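Local coordinates for ribose ABC transporter, substrate binding protein (Conexibacter woesei, PDB 4KQ9) that probably binds a carbohydrate, perhaps ribose, outside the membrane and delivers it to the membrane part of an ABC transporter, at residues Phe112-Gly116 with Ser143-Gln148; Leu118-Tyr122 with Ala240-Ser244; Thr132-Gly138 with Val191-Ser197; Leu231-Arg235 with Ile279-Asp285. The protein carries 1 engineered substitution. All blocks are in the same frame, centred on the assembly; numbering follows the deposited sequence.

Contact 1 of 4, residues Phe112-Gly116 with Ser143-Gln148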
loop_
_atom_site.group_PDB
_atom_site.type_symbol
_atom_site.label_atom_id
_atom_site.label_comp_id
_atom_site.label_asym_id
_atom_site.label_seq_id
_atom_site.Cartn_x
_atom_site.Cartn_y
_atom_site.Cartn_z
ATOM N N PHE A 112 -4.420 4.121 -4.656
ATOM C CA PHE A 112 -5.078 2.846 -4.429
ATOM C C PHE A 112 -6.065 2.551 -5.589
ATOM O O PHE A 112 -6.234 1.399 -5.928
ATOM C CB PHE A 112 -5.810 2.816 -3.104
ATOM C CG PHE A 112 -4.946 3.022 -1.867
ATOM C CD1 PHE A 112 -3.665 2.525 -1.773
ATOM C CD2 PHE A 112 -5.519 3.635 -0.719
ATOM C CE1 PHE A 112 -2.897 2.709 -0.631
ATOM C CE2 PHE A 112 -4.768 3.798 0.443
ATOM C CZ PHE A 112 -3.443 3.338 0.485
ATOM N N ALA A 113 -6.632 3.586 -6.230
ATOM C CA ALA A 113 -7.539 3.415 -7.414
ATOM C C ALA A 113 -6.822 2.910 -8.596
ATOM O O ALA A 113 -7.335 2.086 -9.338
ATOM C CB ALA A 113 -8.208 4.743 -7.751
ATOM N N GLU A 114 -5.569 3.363 -8.779
ATOM C CA GLU A 114 -4.703 2.837 -9.811
ATOM C C GLU A 114 -4.370 1.358 -9.611
ATOM O O GLU A 114 -4.425 0.593 -10.553
ATOM C CB GLU A 114 -3.394 3.600 -9.853
ATOM C CG GLU A 114 -2.849 3.710 -11.240
ATOM C CD GLU A 114 -1.525 3.014 -11.385
ATOM O OE1 GLU A 114 -0.495 3.547 -10.901
ATOM O OE2 GLU A 114 -1.510 1.936 -12.007
ATOM N N ILE A 115 -4.033 0.987 -8.384
ATOM C CA ILE A 115 -3.840 -0.443 -8.040
ATOM C C ILE A 115 -5.048 -1.299 -8.512
ATOM O O ILE A 115 -4.845 -2.299 -9.148
ATOM C CB ILE A 115 -3.588 -0.616 -6.557
ATOM C CG1 ILE A 115 -2.225 0.057 -6.235
ATOM C CG2 ILE A 115 -3.475 -2.094 -6.206
ATOM C CD1 ILE A 115 -1.923 0.227 -4.793
ATOM N N GLY A 116 -6.235 -0.900 -8.161
ATOM C CA GLY A 116 -7.518 -1.559 -8.587
ATOM C C GLY A 116 -7.722 -1.680 -10.078
ATOM O O GLY A 116 -8.111 -2.738 -10.571
ATOM N N SER A 143 -10.032 2.686 3.394
ATOM C CA SER A 143 -9.729 3.377 2.185
ATOM C C SER A 143 -8.955 2.485 1.195
ATOM O O SER A 143 -9.218 2.516 -0.014
ATOM C CB SER A 143 -8.924 4.631 2.522
ATOM O OG SER A 143 -8.615 5.336 1.322
ATOM N N PHE A 144 -8.016 1.691 1.706
ATOM C CA PHE A 144 -7.196 0.814 0.830
ATOM C C PHE A 144 -8.124 -0.167 0.098
ATOM O O PHE A 144 -7.958 -0.367 -1.097
ATOM C CB PHE A 144 -6.132 0.103 1.636
ATOM C CG PHE A 144 -5.441 -1.057 0.911
ATOM C CD1 PHE A 144 -4.542 -0.820 -0.127
ATOM C CD2 PHE A 144 -5.674 -2.386 1.290
ATOM C CE1 PHE A 144 -3.878 -1.887 -0.775
ATOM C CE2 PHE A 144 -5.002 -3.453 0.645
ATOM C CZ PHE A 144 -4.098 -3.198 -0.381
ATOM N N VAL A 145 -9.145 -0.666 0.808
ATOM C CA VAL A 145 -10.124 -1.643 0.304
ATOM C C VAL A 145 -11.114 -1.025 -0.632
ATOM O O VAL A 145 -11.294 -1.471 -1.802
ATOM C CB VAL A 145 -10.820 -2.352 1.508
ATOM C CG1 VAL A 145 -11.857 -3.362 1.077
ATOM C CG2 VAL A 145 -9.788 -3.072 2.337
ATOM N N GLU A 146 -11.737 0.071 -0.179
ATOM C CA GLU A 146 -12.786 0.711 -0.944
ATOM C C GLU A 146 -12.329 1.416 -2.174
ATOM O O GLU A 146 -12.950 1.310 -3.230
ATOM C CB GLU A 146 -13.576 1.674 -0.038
ATOM C CG GLU A 146 -14.192 0.981 1.157
ATOM C CD GLU A 146 -15.259 -0.069 0.810
ATOM O OE1 GLU A 146 -15.556 -0.344 -0.423
ATOM O OE2 GLU A 146 -15.821 -0.639 1.788
ATOM N N GLU A 147 -11.203 2.116 -2.107
ATOM C CA GLU A 147 -10.772 2.840 -3.284
ATOM C C GLU A 147 -10.312 1.916 -4.376
ATOM O O GLU A 147 -10.646 2.131 -5.567
ATOM C CB GLU A 147 -9.622 3.783 -2.972
ATOM C CG GLU A 147 -9.992 4.931 -2.060
ATOM C CD GLU A 147 -8.831 5.925 -1.884
ATOM O OE1 GLU A 147 -7.835 5.850 -2.672
ATOM O OE2 GLU A 147 -8.931 6.787 -0.960
ATOM N N GLN A 148 -9.529 0.893 -4.014
ATOM C CA GLN A 148 -9.140 -0.068 -5.052
ATOM C C GLN A 148 -10.359 -0.822 -5.635
ATOM O O GLN A 148 -10.405 -1.094 -6.846
ATOM C CB GLN A 148 -8.048 -1.006 -4.576
ATOM C CG GLN A 148 -8.450 -2.158 -3.766
ATOM C CD GLN A 148 -7.241 -3.038 -3.486
ATOM O OE1 GLN A 148 -6.709 -3.057 -2.376
ATOM N NE2 GLN A 148 -6.790 -3.736 -4.498
HETATM O O HOH W 1 -5.255 6.315 -2.858
#
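Glu147 OE1 is tied to the first turn of the facing helix through one water, which donates to it at 2.6 Å. The same water accepts the amide hydrogen of Phe112 N, 3.0 Å away. Beside this water, Phe112 turns its ring into the neighbouring helix as a knob among Ser143, Phe144, Glu147 and Gln148, its CG anti to the carbonyl carbon (chi1 -61°). The two phenyl rings form a T-shaped pair: the edge of Phe144 at CD1 comes over the face of Phe112, with planes 85° apart and centroids separated by 5.4 Å. Phe144 CA adds an off-centre CH-pi contact, 4.1 Å from the Phe112 ring centroid. Glu147 OE1 meets the root of the side chain, 3.7 Å from Phe112 CB. Farther along, the backbones touch, with Gly116 CA directed at Gln148 O in a CA-H...O contact of 3.4 Å; a side chain on Gly116 would collide with that oxygen. The helix segments therefore approach to 7.8 Å between axes, crossing at -53°. With an alanine in place of Phe112, the Phe144 edge would probably lose the ring face it meets and a gap would open between the helices. Phe144 also lies beside a bound glycerol, which may mark a pocket. The contact thus joins a T-shaped aromatic pair to a water-bound carboxylate, whose negative charge the nearby start of helix 112-126 probably favours.

Contact 2 of 4, residues Leu118-Tyr122 with Ala240-Ser244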
loop_
_atom_site.group_PDB
_atom_site.type_symbol
_atom_site.label_atom_id
_atom_site.label_comp_id
_atom_site.label_asym_id
_atom_site.label_seq_id
_atom_site.Cartn_x
_atom_site.Cartn_y
_atom_site.Cartn_z
ATOM N N LEU A 118 -5.280 -1.558 -12.382
ATOM C CA LEU A 118 -4.263 -2.448 -12.929
ATOM C C LEU A 118 -4.656 -3.941 -12.786
ATOM O O LEU A 118 -4.477 -4.785 -13.740
ATOM C CB LEU A 118 -2.910 -2.252 -12.249
ATOM C CG LEU A 118 -2.227 -0.875 -12.423
ATOM C CD1 LEU A 118 -1.018 -0.856 -11.502
ATOM C CD2 LEU A 118 -1.840 -0.634 -13.887
ATOM N N LYS A 119 -5.174 -4.263 -11.602
ATOM C CA LYS A 119 -5.592 -5.627 -11.301
ATOM C C LYS A 119 -6.791 -6.098 -12.162
ATOM O O LYS A 119 -6.765 -7.207 -12.713
ATOM C CB LYS A 119 -5.891 -5.756 -9.793
ATOM C CG LYS A 119 -4.589 -5.763 -8.970
ATOM C CD LYS A 119 -4.908 -5.304 -7.526
ATOM C CE LYS A 119 -5.168 -6.434 -6.581
ATOM N NZ LYS A 119 -5.531 -6.126 -5.148
ATOM N N ALA A 120 -7.777 -5.254 -12.232
ATOM C CA ALA A 120 -8.979 -5.511 -13.009
ATOM C C ALA A 120 -8.691 -5.607 -14.498
ATOM O O ALA A 120 -9.215 -6.539 -15.167
ATOM C CB ALA A 120 -10.037 -4.519 -12.692
ATOM N N THR A 121 -7.773 -4.752 -15.016
ATOM C CA THR A 121 -7.374 -4.798 -16.398
ATOM C C THR A 121 -6.578 -6.040 -16.765
ATOM O O THR A 121 -6.768 -6.623 -17.874
ATOM C CB THR A 121 -6.585 -3.515 -16.772
ATOM O OG1 THR A 121 -7.376 -2.417 -16.420
ATOM C CG2 THR A 121 -6.264 -3.455 -18.230
ATOM N N TYR A 122 -5.695 -6.482 -15.856
ATOM C CA TYR A 122 -4.977 -7.674 -16.047
ATOM C C TYR A 122 -5.972 -8.829 -16.307
ATOM O O TYR A 122 -5.742 -9.672 -17.212
ATOM C CB TYR A 122 -4.086 -7.999 -14.831
ATOM C CG TYR A 122 -3.260 -9.205 -15.037
ATOM C CD1 TYR A 122 -2.048 -9.106 -15.719
ATOM C CD2 TYR A 122 -3.689 -10.449 -14.601
ATOM C CE1 TYR A 122 -1.267 -10.202 -15.904
ATOM C CE2 TYR A 122 -2.930 -11.576 -14.805
ATOM C CZ TYR A 122 -1.706 -11.424 -15.466
ATOM O OH TYR A 122 -0.932 -12.483 -15.722
ATOM N N ALA A 240 -1.694 -15.203 -10.245
ATOM C CA ALA A 240 -1.406 -14.587 -11.564
ATOM C C ALA A 240 -0.669 -13.264 -11.466
ATOM O O ALA A 240 0.144 -12.970 -12.336
ATOM C CB ALA A 240 -2.678 -14.389 -12.371
ATOM N N LEU A 241 -1.038 -12.420 -10.501
ATOM C CA LEU A 241 -0.507 -11.047 -10.425
ATOM C C LEU A 241 -0.468 -10.582 -8.988
ATOM O O LEU A 241 -1.424 -10.836 -8.206
ATOM C CB LEU A 241 -1.407 -10.090 -11.187
ATOM C CG LEU A 241 -1.123 -8.577 -11.252
ATOM C CD1 LEU A 241 -0.093 -8.394 -12.317
ATOM C CD2 LEU A 241 -2.326 -7.720 -11.703
ATOM N N THR A 242 0.588 -9.908 -8.626
ATOM C CA THR A 242 0.549 -9.086 -7.431
ATOM C C THR A 242 1.106 -7.702 -7.742
ATOM O O THR A 242 1.789 -7.504 -8.781
ATOM C CB THR A 242 1.336 -9.769 -6.296
ATOM O OG1 THR A 242 1.164 -9.047 -5.074
ATOM C CG2 THR A 242 2.808 -9.877 -6.606
ATOM N N VAL A 243 0.877 -6.745 -6.856
ATOM C CA VAL A 243 1.320 -5.387 -7.099
ATOM C C VAL A 243 2.178 -4.936 -5.909
ATOM O O VAL A 243 1.731 -5.040 -4.750
ATOM C CB VAL A 243 0.146 -4.436 -7.323
ATOM C CG1 VAL A 243 0.622 -2.987 -7.687
ATOM C CG2 VAL A 243 -0.701 -4.953 -8.464
ATOM N N SER A 244 3.386 -4.426 -6.178
ATOM C CA SER A 244 4.221 -3.759 -5.124
ATOM C C SER A 244 3.882 -2.278 -4.993
ATOM O O SER A 244 3.693 -1.594 -6.007
ATOM C CB SER A 244 5.665 -3.895 -5.452
ATOM O OG SER A 244 6.404 -3.084 -4.587
#
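Tyr122 and Leu241 each carry CG anti to their own backbone N (chi1 -177° and 178°), and these torsions send the two side chains past each other in opposite directions, the leucine lying over the phenol ring. Leu241 CB sits 4.2 Å from the Tyr122 ring centroid and only 14° off the ring normal, a CH-pi contact over the face. Both leucine methyls join in: CD1 covers the same ring on its CD1 flank, while CD2 presses against the base of the side chain, 3.6 Å from Tyr122 CB. At the far end of the phenol, Ala240 CB approaches obliquely, 3.7 Å from Tyr122 CE2. Arg126, one turn further along the helix, adds a cation-pi contact to this ring.

Lys119 contributes chiefly its aliphatic part here. Its CG lies between the two strand residues that point at the helix, 4.0 Å from Val243 CG2 and 4.1 Å from Leu241 CD2. The chain then bends at chi3 and carries the ammonium group to Thr224 OG1 and Tyr196 O, both hydrogen-bonded to NZ, so the charge is held by polar groups while CG rests on Leu241 and Val243. Thr242, between Leu241 and Val243, turns its side chain to the other side of the strand. Strand 241-244 pairs through its backbone with Gly223 and Asp225 and with strand 277-280. A helix laid almost antiparallel on such a strand, through alternate residues, is the alpha/beta layering of the Rossmann-like lobes of type I periplasmic binding proteins.

Contact 3 of 4, residues Thr132-Gly138 with Val191-Ser197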
loop_
_atom_site.group_PDB
_atom_site.type_symbol
_atom_site.label_atom_id
_atom_site.label_comp_id
_atom_site.label_asym_id
_atom_site.label_seq_id
_atom_site.Cartn_x
_atom_site.Cartn_y
_atom_site.Cartn_z
ATOM N N THR A 132 -16.107 -14.892 -15.665
ATOM C CA THR A 132 -16.721 -14.066 -14.624
ATOM C C THR A 132 -15.653 -13.890 -13.520
ATOM O O THR A 132 -14.672 -14.605 -13.498
ATOM C CB THR A 132 -17.864 -14.793 -13.916
ATOM O OG1 THR A 132 -17.387 -16.060 -13.494
ATOM C CG2 THR A 132 -19.150 -14.999 -14.785
ATOM N N VAL A 133 -15.909 -12.999 -12.583
ATOM C CA VAL A 133 -14.936 -12.668 -11.513
ATOM C C VAL A 133 -15.674 -12.563 -10.175
ATOM O O VAL A 133 -16.858 -12.197 -10.131
ATOM C CB VAL A 133 -14.208 -11.364 -11.824
ATOM C CG1 VAL A 133 -15.179 -10.195 -11.818
ATOM C CG2 VAL A 133 -13.123 -11.061 -10.773
ATOM N N ALA A 134 -14.977 -12.866 -9.082
ATOM C CA ALA A 134 -15.422 -12.572 -7.765
ATOM C C ALA A 134 -14.381 -11.725 -7.057
ATOM O O ALA A 134 -13.177 -11.732 -7.396
ATOM C CB ALA A 134 -15.646 -13.849 -6.972
HETATM N N MSE A 135 -14.877 -10.987 -6.081
HETATM C CA MSE A 135 -14.044 -10.041 -5.338
HETATM C C MSE A 135 -14.116 -10.396 -3.904
HETATM O O MSE A 135 -15.224 -10.503 -3.334
HETATM C CB MSE A 135 -14.544 -8.600 -5.632
HETATM C CG MSE A 135 -14.274 -8.233 -7.071
HETATM SE SE MSE A 135 -14.890 -6.341 -7.377
HETATM C CE MSE A 135 -13.684 -5.370 -6.104
ATOM N N VAL A 136 -12.950 -10.579 -3.312
ATOM C CA VAL A 136 -12.796 -10.803 -1.879
ATOM C C VAL A 136 -12.073 -9.601 -1.298
ATOM O O VAL A 136 -10.811 -9.501 -1.319
ATOM C CB VAL A 136 -12.071 -12.133 -1.573
ATOM C CG1 VAL A 136 -11.765 -12.322 -0.054
ATOM C CG2 VAL A 136 -12.874 -13.341 -2.105
ATOM N N ASN A 137 -12.861 -8.703 -0.762
ATOM C CA ASN A 137 -12.370 -7.434 -0.268
ATOM C C ASN A 137 -11.988 -7.633 1.154
ATOM O O ASN A 137 -12.434 -8.598 1.748
ATOM C CB ASN A 137 -13.409 -6.328 -0.407
ATOM C CG ASN A 137 -13.826 -6.040 -1.838
ATOM O OD1 ASN A 137 -13.137 -5.303 -2.589
ATOM N ND2 ASN A 137 -14.997 -6.547 -2.220
ATOM N N GLY A 138 -11.083 -6.797 1.695
ATOM C CA GLY A 138 -10.695 -6.861 3.115
ATOM C C GLY A 138 -11.778 -6.070 3.912
ATOM O O GLY A 138 -12.977 -6.149 3.581
ATOM N N VAL A 191 -16.137 -19.706 -11.657
ATOM C CA VAL A 191 -15.594 -18.350 -11.693
ATOM C C VAL A 191 -14.234 -18.375 -12.411
ATOM O O VAL A 191 -13.434 -19.272 -12.189
ATOM C CB VAL A 191 -15.546 -17.771 -10.246
ATOM C CG1 VAL A 191 -14.473 -18.415 -9.370
ATOM C CG2 VAL A 191 -15.423 -16.272 -10.254
ATOM N N GLY A 192 -13.946 -17.394 -13.246
ATOM C CA GLY A 192 -12.643 -17.383 -13.919
ATOM C C GLY A 192 -11.507 -16.699 -13.199
ATOM O O GLY A 192 -10.368 -16.958 -13.479
ATOM N N ALA A 193 -11.820 -15.775 -12.316
ATOM C CA ALA A 193 -10.800 -15.024 -11.615
ATOM C C ALA A 193 -11.336 -14.606 -10.249
ATOM O O ALA A 193 -12.526 -14.409 -10.074
ATOM C CB ALA A 193 -10.411 -13.753 -12.411
ATOM N N ILE A 194 -10.431 -14.420 -9.302
ATOM C CA ILE A 194 -10.781 -13.874 -7.993
ATOM C C ILE A 194 -9.787 -12.765 -7.633
ATOM O O ILE A 194 -8.544 -12.933 -7.684
ATOM C CB ILE A 194 -10.846 -14.977 -6.875
ATOM C CG1 ILE A 194 -11.749 -16.113 -7.333
ATOM C CG2 ILE A 194 -11.348 -14.374 -5.555
ATOM C CD1 ILE A 194 -11.826 -17.315 -6.400
ATOM N N TYR A 195 -10.358 -11.578 -7.393
ATOM C CA TYR A 195 -9.647 -10.374 -7.025
ATOM C C TYR A 195 -9.601 -10.373 -5.466
ATOM O O TYR A 195 -10.645 -10.519 -4.864
ATOM C CB TYR A 195 -10.499 -9.201 -7.488
ATOM C CG TYR A 195 -9.985 -7.845 -7.145
ATOM C CD1 TYR A 195 -10.062 -7.318 -5.867
ATOM C CD2 TYR A 195 -9.456 -7.074 -8.148
ATOM C CE1 TYR A 195 -9.564 -6.033 -5.619
ATOM C CE2 TYR A 195 -9.007 -5.820 -7.925
ATOM C CZ TYR A 195 -9.001 -5.326 -6.674
ATOM O OH TYR A 195 -8.449 -4.059 -6.575
ATOM N N TYR A 196 -8.438 -10.191 -4.849
ATOM C CA TYR A 196 -8.262 -10.053 -3.400
ATOM C C TYR A 196 -7.671 -8.655 -3.107
ATOM O O TYR A 196 -6.797 -8.174 -3.842
ATOM C CB TYR A 196 -7.299 -11.146 -2.879
ATOM C CG TYR A 196 -7.823 -12.523 -3.050
ATOM C CD1 TYR A 196 -7.717 -13.197 -4.283
ATOM C CD2 TYR A 196 -8.510 -13.165 -2.003
ATOM C CE1 TYR A 196 -8.246 -14.472 -4.424
ATOM C CE2 TYR A 196 -9.015 -14.464 -2.124
ATOM C CZ TYR A 196 -8.914 -15.112 -3.338
ATOM O OH TYR A 196 -9.402 -16.339 -3.563
ATOM N N SER A 197 -8.175 -7.954 -2.084
ATOM C CA SER A 197 -7.654 -6.644 -1.732
ATOM C C SER A 197 -6.157 -6.717 -1.481
ATOM O O SER A 197 -5.423 -5.762 -1.789
ATOM C CB SER A 197 -8.314 -6.142 -0.415
ATOM O OG SER A 197 -9.681 -5.879 -0.655
HETATM O O HOH W 2 -10.766 -4.113 -2.484
#
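Val133 to Val136 pair in parallel register with Ala193 to Tyr196, zipped by a ladder of backbone bonds. Tyr195 is held through both its backbone N and its O: the N donates to Ala134 O at 2.8 Å, and the O accepts Val136 N at 2.8 Å in an almost straight bond (179° at the hydrogen). At one end Thr132 O is shared, taking Gly192 N at 2.9 Å and Ala193 N weakly. At the other, beyond the Ser197 N to Val136 O bond, Ser197 OG accepts Gly138 N at 2.9 Å and donates to a water, 2.8 Å away, that in turn donates to Asn137 OD1.

On one face Met135, a selenomethionine, lies alongside Tyr195; bent at chi3, it brings CE over the ring, and SE stands 5.4 Å from the centroid in a distant Met-aromatic contact. On the other face Val136 CB rests against Tyr196 CD2 at 3.7 Å, and its CG2 meets Ile194 CG2.

A second shell fixes the polar ends: Tyr196 OH bonds to Thr181, Asn137 ND2 to Val167 O, and Tyr195 OH probably to the side-chain amide of Gln148. The Ala134, Val136 and Ile194 face is covered by helix 174-187, while Tyr195 on the opposite face packs on helix 143-159. Strands 162-167 and 220-222 flank this central pair in the four-stranded parallel sheet.

Contact 4 of 4, residues Leu231-Arg235 with Ile279-Asp285; sequences LAAVR and IDTETID
Segment 231-235, on helix 228-236, faces the end of strand 277-280, where the chain turns into the helix beginning at Ile284; the backbones come nearest at Val234 and Thr281, 5.1 Å between their CA atoms. Thr281 OG1 donates to Val234 O at 3.0 Å, in the carbonyl plane and on a lone pair. Beside this bond a water donates to Thr281 O at 3.1 Å and, weakly, to Arg235 O. A valine at Thr281 would probably leave Val234 O without this donor and the turn less firmly tied to the helix.

The apolar part gathers round Ile284 CD1, which lies 3.9 Å from Leu231 CD2 and 3.8 Å from Arg235 CG. Ile284 CG1 stands anti to the backbone N (chi1 178°), carrying CD1 into this group. Leu231 CD2 also meets Ile279 CD1 at 3.5 Å, a tight pair. Val234 CG1 presses on the peptide joining Asp280 to Thr281. Arg235 CD passes Asp285 OD1, with guanidinium and carboxylate planes nearly coplanar, but their charged atoms stay apart.

Val234 and Ile279 both reach Thr242, so the contact backs onto strand 241-244, the antiparallel partner of strand 277-280, and packs helix 228-236 against the lead into helix 284-289.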
loop_
_atom_site.group_PDB
_atom_site.type_symbol
_atom_site.label_atom_id
_atom_site.label_comp_id
_atom_site.label_asym_id
_atom_site.label_seq_id
_atom_site.Cartn_x
_atom_site.Cartn_y
_atom_site.Cartn_z
ATOM N N LEU A 231 5.226 -13.539 -4.155
ATOM C CA LEU A 231 6.186 -13.616 -5.233
ATOM C C LEU A 231 6.421 -15.088 -5.582
ATOM O O LEU A 231 6.437 -15.438 -6.732
ATOM C CB LEU A 231 7.430 -12.941 -4.784
ATOM C CG LEU A 231 7.335 -11.430 -4.617
ATOM C CD1 LEU A 231 8.572 -10.936 -3.866
ATOM C CD2 LEU A 231 7.121 -10.738 -5.931
ATOM N N ALA A 232 6.497 -15.955 -4.583
ATOM C CA ALA A 232 6.694 -17.392 -4.852
ATOM C C ALA A 232 5.483 -18.003 -5.559
ATOM O O ALA A 232 5.587 -18.746 -6.543
ATOM C CB ALA A 232 6.955 -18.063 -3.548
ATOM N N ALA A 233 4.306 -17.630 -5.119
ATOM C CA ALA A 233 3.075 -18.119 -5.795
ATOM C C ALA A 233 2.945 -17.653 -7.239
ATOM O O ALA A 233 2.521 -18.404 -8.139
ATOM C CB ALA A 233 1.837 -17.783 -4.951
ATOM N N VAL A 234 3.329 -16.395 -7.486
ATOM C CA VAL A 234 3.318 -15.878 -8.813
ATOM C C VAL A 234 4.341 -16.648 -9.653
ATOM O O VAL A 234 4.008 -17.014 -10.764
ATOM C CB VAL A 234 3.609 -14.377 -8.876
ATOM C CG1 VAL A 234 3.775 -13.946 -10.326
ATOM C CG2 VAL A 234 2.412 -13.610 -8.312
ATOM N N ARG A 235 5.532 -16.877 -9.094
ATOM C CA ARG A 235 6.554 -17.648 -9.804
ATOM C C ARG A 235 6.010 -19.048 -10.092
ATOM O O ARG A 235 6.112 -19.503 -11.234
ATOM C CB ARG A 235 7.866 -17.770 -9.041
ATOM C CG ARG A 235 8.743 -16.576 -9.202
ATOM C CD ARG A 235 10.155 -16.670 -8.604
ATOM N NE ARG A 235 10.036 -16.827 -7.162
ATOM C CZ ARG A 235 10.325 -15.921 -6.236
ATOM N NH1 ARG A 235 10.801 -14.719 -6.562
ATOM N NH2 ARG A 235 10.133 -16.225 -4.939
ATOM N N ILE A 279 3.589 -7.491 -11.027
ATOM C CA ILE A 279 4.451 -8.632 -11.132
ATOM C C ILE A 279 3.545 -9.776 -11.536
ATOM O O ILE A 279 2.639 -10.075 -10.773
ATOM C CB ILE A 279 5.038 -8.936 -9.752
ATOM C CG1 ILE A 279 5.682 -7.690 -9.169
ATOM C CG2 ILE A 279 6.037 -10.071 -9.830
ATOM C CD1 ILE A 279 6.507 -8.004 -7.977
ATOM N N ASP A 280 3.739 -10.380 -12.722
ATOM C CA ASP A 280 2.932 -11.515 -13.140
ATOM C C ASP A 280 3.809 -12.699 -13.495
ATOM O O ASP A 280 5.042 -12.604 -13.506
ATOM C CB ASP A 280 1.890 -11.137 -14.188
ATOM C CG ASP A 280 2.507 -10.870 -15.585
ATOM O OD1 ASP A 280 3.194 -11.767 -16.108
ATOM O OD2 ASP A 280 2.280 -9.777 -16.142
ATOM N N THR A 281 3.181 -13.841 -13.667
ATOM C CA THR A 281 3.909 -15.085 -13.864
ATOM C C THR A 281 4.873 -14.959 -15.063
ATOM O O THR A 281 6.026 -15.320 -14.935
ATOM C CB THR A 281 2.944 -16.297 -14.012
ATOM O OG1 THR A 281 2.046 -16.360 -12.886
ATOM C CG2 THR A 281 3.765 -17.635 -14.063
ATOM N N GLU A 282 4.427 -14.360 -16.158
ATOM C CA GLU A 282 5.278 -14.162 -17.337
ATOM C C GLU A 282 6.423 -13.138 -17.158
ATOM O O GLU A 282 7.454 -13.296 -17.764
ATOM C CB GLU A 282 4.460 -13.810 -18.580
ATOM C CG GLU A 282 3.549 -12.585 -18.518
ATOM N N THR A 283 6.260 -12.104 -16.330
ATOM C CA THR A 283 7.248 -11.021 -16.305
ATOM C C THR A 283 8.095 -10.962 -15.080
ATOM O O THR A 283 9.069 -10.172 -15.051
ATOM C CB THR A 283 6.538 -9.650 -16.433
ATOM O OG1 THR A 283 5.512 -9.498 -15.405
ATOM C CG2 THR A 283 5.860 -9.590 -17.786
ATOM N N ILE A 284 7.764 -11.760 -14.060
ATOM C CA ILE A 284 8.325 -11.546 -12.707
ATOM C C ILE A 284 9.839 -11.521 -12.666
ATOM O O ILE A 284 10.466 -10.638 -12.060
ATOM C CB ILE A 284 7.707 -12.521 -11.624
ATOM C CG1 ILE A 284 8.316 -12.320 -10.248
ATOM C CG2 ILE A 284 7.913 -13.985 -11.991
ATOM C CD1 ILE A 284 7.529 -13.004 -9.116
ATOM N N ASP A 285 10.465 -12.517 -13.272
ATOM C CA ASP A 285 11.929 -12.619 -13.165
ATOM C C ASP A 285 12.646 -11.437 -13.912
ATOM O O ASP A 285 13.573 -10.834 -13.368
ATOM C CB ASP A 285 12.391 -14.034 -13.604
ATOM C CG ASP A 285 11.771 -15.175 -12.708
ATOM O OD1 ASP A 285 11.874 -15.110 -11.434
ATOM O OD2 ASP A 285 11.153 -16.109 -13.294
HETATM O O HOH W 3 7.666 -17.242 -13.196
#

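Overall arrangement
All four contacts belong to the lobe built round the parallel sheet 162-167, 132-136, 193-196 and 220-222. Contacts 1 and 2 share helix 112-126, their centres 12 Å apart; contact 3 lies about 14 and 12 Å from them, centre to centre. Lys119 reaches the backbone of Tyr196, and the Gln148 side chain probably meets the Tyr195 hydroxyl, so the three touch. Contact 4, about 11 Å from contact 2 and 22 Å from contact 1 between centres, is coupled to contact 2 through paired strands 241-244 and 277-280. Along the chain contact 3 falls between the segments of contact 2; contact 4 opens after contacts 1 and 3 close. Sequence-distant segments thus weld one lobe of a two-lobed protein.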